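Local coordinates for protein diphosphomevalonate decarboxylase, putative (Trypanosoma brucei, PDB 2HKE) that probably catalyses the ATP-dependent decarboxylation of (R)-5-diphosphomevalonate to isopentenyl diphosphate, a step of the mevalonate pathway to isoprenoids and sterols, at residues Arg47-Ser51 with Ser117-Met122. The protein carries 1 engineered substitution. Sequence-based numbering, arbitrary orientation.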
ATOM      1  N   ARG A  47       5.670   8.234  -6.170  1.00 27.30           N
ATOM      2  CA  ARG A  47       6.552   7.113  -5.842  1.00 26.31           C
ATOM      3  C   ARG A  47       7.550   7.531  -4.765  1.00 25.24           C
ATOM      4  O   ARG A  47       7.715   8.739  -4.477  1.00 23.92           O
ATOM      5  CB  ARG A  47       7.272   6.610  -7.101  1.00 27.68           C
ATOM      6  CG  ARG A  47       8.431   7.480  -7.598  1.00 28.12           C
ATOM      7  CD  ARG A  47       8.016   8.870  -8.076  1.00 33.76           C
ATOM      8  NE  ARG A  47       9.170   9.759  -8.344  1.00 35.92           N
ATOM      9  CZ  ARG A  47       9.871  10.459  -7.435  1.00 37.59           C
ATOM     10  NH1 ARG A  47       9.620  10.393  -6.133  1.00 37.09           N
ATOM     11  NH2 ARG A  47      10.877  11.224  -7.842  1.00 40.24           N
ATOM     12  N   SER A  48       8.230   6.547  -4.165  1.00 23.59           N
ATOM     13  CA  SER A  48       9.396   6.828  -3.345  1.00 23.88           C
ATOM     14  C   SER A  48      10.642   6.529  -4.149  1.00 23.90           C
ATOM     15  O   SER A  48      10.652   5.667  -5.018  1.00 23.54           O
ATOM     16  CB  SER A  48       9.461   6.045  -2.044  1.00 24.60           C
ATOM     17  OG  SER A  48       8.270   6.204  -1.323  1.00 26.29           O
ATOM     18  N   LYS A  49      11.694   7.248  -3.814  1.00 24.46           N
ATOM     19  CA  LYS A  49      12.955   7.121  -4.490  1.00 25.11           C
ATOM     20  C   LYS A  49      14.034   7.093  -3.423  1.00 25.23           C
ATOM     21  O   LYS A  49      13.995   7.893  -2.480  1.00 24.18           O
ATOM     22  CB  LYS A  49      13.123   8.310  -5.411  1.00 26.20           C
ATOM     23  CG  LYS A  49      14.462   8.388  -6.127  1.00 27.47           C
ATOM     24  CD  LYS A  49      14.272   9.361  -7.324  1.00 29.05           C
ATOM     25  CE  LYS A  49      15.520   9.831  -7.905  1.00 32.34           C
ATOM     26  NZ  LYS A  49      15.210  10.944  -8.896  1.00 31.90           N
ATOM     27  N   THR A  50      14.969   6.138  -3.567  1.00 24.63           N
ATOM     28  CA  THR A  50      16.172   6.048  -2.717  1.00 24.63           C
ATOM     29  C   THR A  50      17.426   5.894  -3.562  1.00 24.16           C
ATOM     30  O   THR A  50      17.448   5.124  -4.511  1.00 23.70           O
ATOM     31  CB  THR A  50      16.129   4.840  -1.751  1.00 25.18           C
ATOM     32  OG1 THR A  50      15.054   4.986  -0.836  1.00 28.71           O
ATOM     33  CG2 THR A  50      17.424   4.642  -0.966  1.00 24.97           C
ATOM     34  N   SER A  51      18.457   6.601  -3.140  1.00 24.29           N
ATOM     35  CA  SER A  51      19.802   6.486  -3.676  1.00 25.60           C
ATOM     36  C   SER A  51      20.704   6.031  -2.547  1.00 25.20           C
ATOM     37  O   SER A  51      20.607   6.511  -1.415  1.00 25.32           O
ATOM     38  CB  SER A  51      20.289   7.832  -4.250  1.00 25.52           C
ATOM     39  OG  SER A  51      19.667   8.108  -5.508  1.00 26.23           O
ATOM     40  N   SER A 117       6.417   2.091   0.268  1.00 23.97           N
ATOM     41  CA  SER A 117       7.192   2.321  -0.940  1.00 22.98           C
ATOM     42  C   SER A 117       8.637   2.698  -0.599  1.00 21.99           C
ATOM     43  O   SER A 117       9.603   2.242  -1.273  1.00 22.31           O
ATOM     44  CB  SER A 117       6.478   3.373  -1.777  1.00 21.84           C
ATOM     45  OG  SER A 117       6.320   4.585  -1.049  1.00 22.83           O
ATOM     46  N   GLY A 118       8.798   3.474   0.463  1.00 20.91           N
ATOM     47  CA  GLY A 118      10.109   3.946   0.904  1.00 21.00           C
ATOM     48  C   GLY A 118      11.035   2.834   1.353  1.00 20.64           C
ATOM     49  O   GLY A 118      12.190   2.763   0.942  1.00 20.33           O
ATOM     50  N   TYR A 119      10.538   1.932   2.186  1.00 19.35           N
ATOM     51  CA  TYR A 119      11.341   0.817   2.633  1.00 20.02           C
ATOM     52  C   TYR A 119      11.615  -0.165   1.506  1.00 19.82           C
ATOM     53  O   TYR A 119      12.694  -0.780   1.459  1.00 20.15           O
ATOM     54  CB  TYR A 119      10.646   0.107   3.793  1.00 21.41           C
ATOM     55  CG  TYR A 119      10.829   0.874   5.079  1.00 22.89           C
ATOM     56  CD1 TYR A 119      12.085   1.038   5.614  1.00 26.55           C
ATOM     57  CD2 TYR A 119       9.739   1.395   5.779  1.00 27.18           C
ATOM     58  CE1 TYR A 119      12.281   1.690   6.821  1.00 26.90           C
ATOM     59  CE2 TYR A 119       9.932   2.091   6.999  1.00 28.35           C
ATOM     60  CZ  TYR A 119      11.217   2.217   7.485  1.00 28.02           C
ATOM     61  OH  TYR A 119      11.508   2.866   8.661  1.00 34.03           O
ATOM     62  N   CYS A 120      10.649  -0.335   0.620  1.00 19.08           N
ATOM     63  CA  CYS A 120      10.886  -1.207  -0.546  1.00 19.51           C
ATOM     64  C   CYS A 120      11.988  -0.615  -1.438  1.00 19.87           C
ATOM     65  O   CYS A 120      12.912  -1.314  -1.837  1.00 19.84           O
ATOM     66  CB  CYS A 120       9.634  -1.400  -1.315  1.00 19.45           C
ATOM     67  SG  CYS A 120       9.776  -2.641  -2.602  1.00 23.59           S
ATOM     68  N   ALA A 121      11.897   0.669  -1.754  1.00 19.36           N
ATOM     69  CA  ALA A 121      12.929   1.292  -2.598  1.00 20.06           C
ATOM     70  C   ALA A 121      14.301   1.204  -1.919  1.00 20.87           C
ATOM     71  O   ALA A 121      15.319   0.931  -2.577  1.00 20.93           O
ATOM     72  CB  ALA A 121      12.536   2.735  -2.904  1.00 21.06           C
ATOM     73  N   MET A 122      14.352   1.435  -0.610  1.00 20.54           N
ATOM     74  CA  MET A 122      15.618   1.352   0.121  1.00 22.33           C
ATOM     75  C   MET A 122      16.183  -0.070   0.145  1.00 21.40           C
ATOM     76  O   MET A 122      17.389  -0.287  -0.016  1.00 21.08           O
ATOM     77  CB  MET A 122      15.418   1.863   1.540  1.00 21.17           C
ATOM     78  CG  MET A 122      16.673   1.988   2.309  1.00 24.70           C
ATOM     79  SD  MET A 122      16.393   2.470   4.007  1.00 30.46           S
ATOM     80  CE  MET A 122      15.337   3.910   3.827  1.00 31.03           C
TER
HETATM   81  O   HOH W   1      12.529   5.452  -0.552  1.00 41.70           O
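S48 and S117 join strand and helix hydroxyl to hydroxyl, in a short hydrogen bond of 2.5 Å between S48 OG and S117 OG. On the strand side, the hydroxyl lies beside the backbone N and anti to the carbonyl carbon (chi1 -53°), which carries it to the helix. S117 OG sits between its own backbone N and carbonyl carbon (chi1 58°); it also bonds S114 O within the first turn of helix 114-130 and is thereby held in place to meet S48. At G118, which has no side chain, the CA atoms of S48 and G118 come within 5.2 Å. Past K49, the A121 methyl packs between the two inward-facing strand residues, its CB 4.1 Å from S48 O and 4.0 Å from T50 OG1. T50 lies against the backbone of M122, its CG2 3.9 Å from M122 CA. Its hydroxyl does not bond the helix directly. T50 OG1 hydrogen-bonds S102 OG on strand 97-104, and is also 2.6 Å from a water that donates to G118 O, a carbonyl already accepting the backbone N-H of M122. The two axes run in roughly the same direction, 31° apart and 7.1 Å at closest approach, a close approach consistent with the small residues between them. The arrangement is a helix packed on the sheet of the ribosomal-protein-S5-like N-terminal domain of the GHMP kinase superfamily; the Gly/Ser-rich sequence leading into the helix probably corresponds to the family's ATP-phosphate-binding motif. Strand 48-55 pairs antiparallel with strands 5-15 and 97-104, and helix 114-130 packs on one face of this sheet, running roughly along strand 48-55: A121 touches A10, S117 touches I12, and M122 reaches I100 and V78 of helix 76-86.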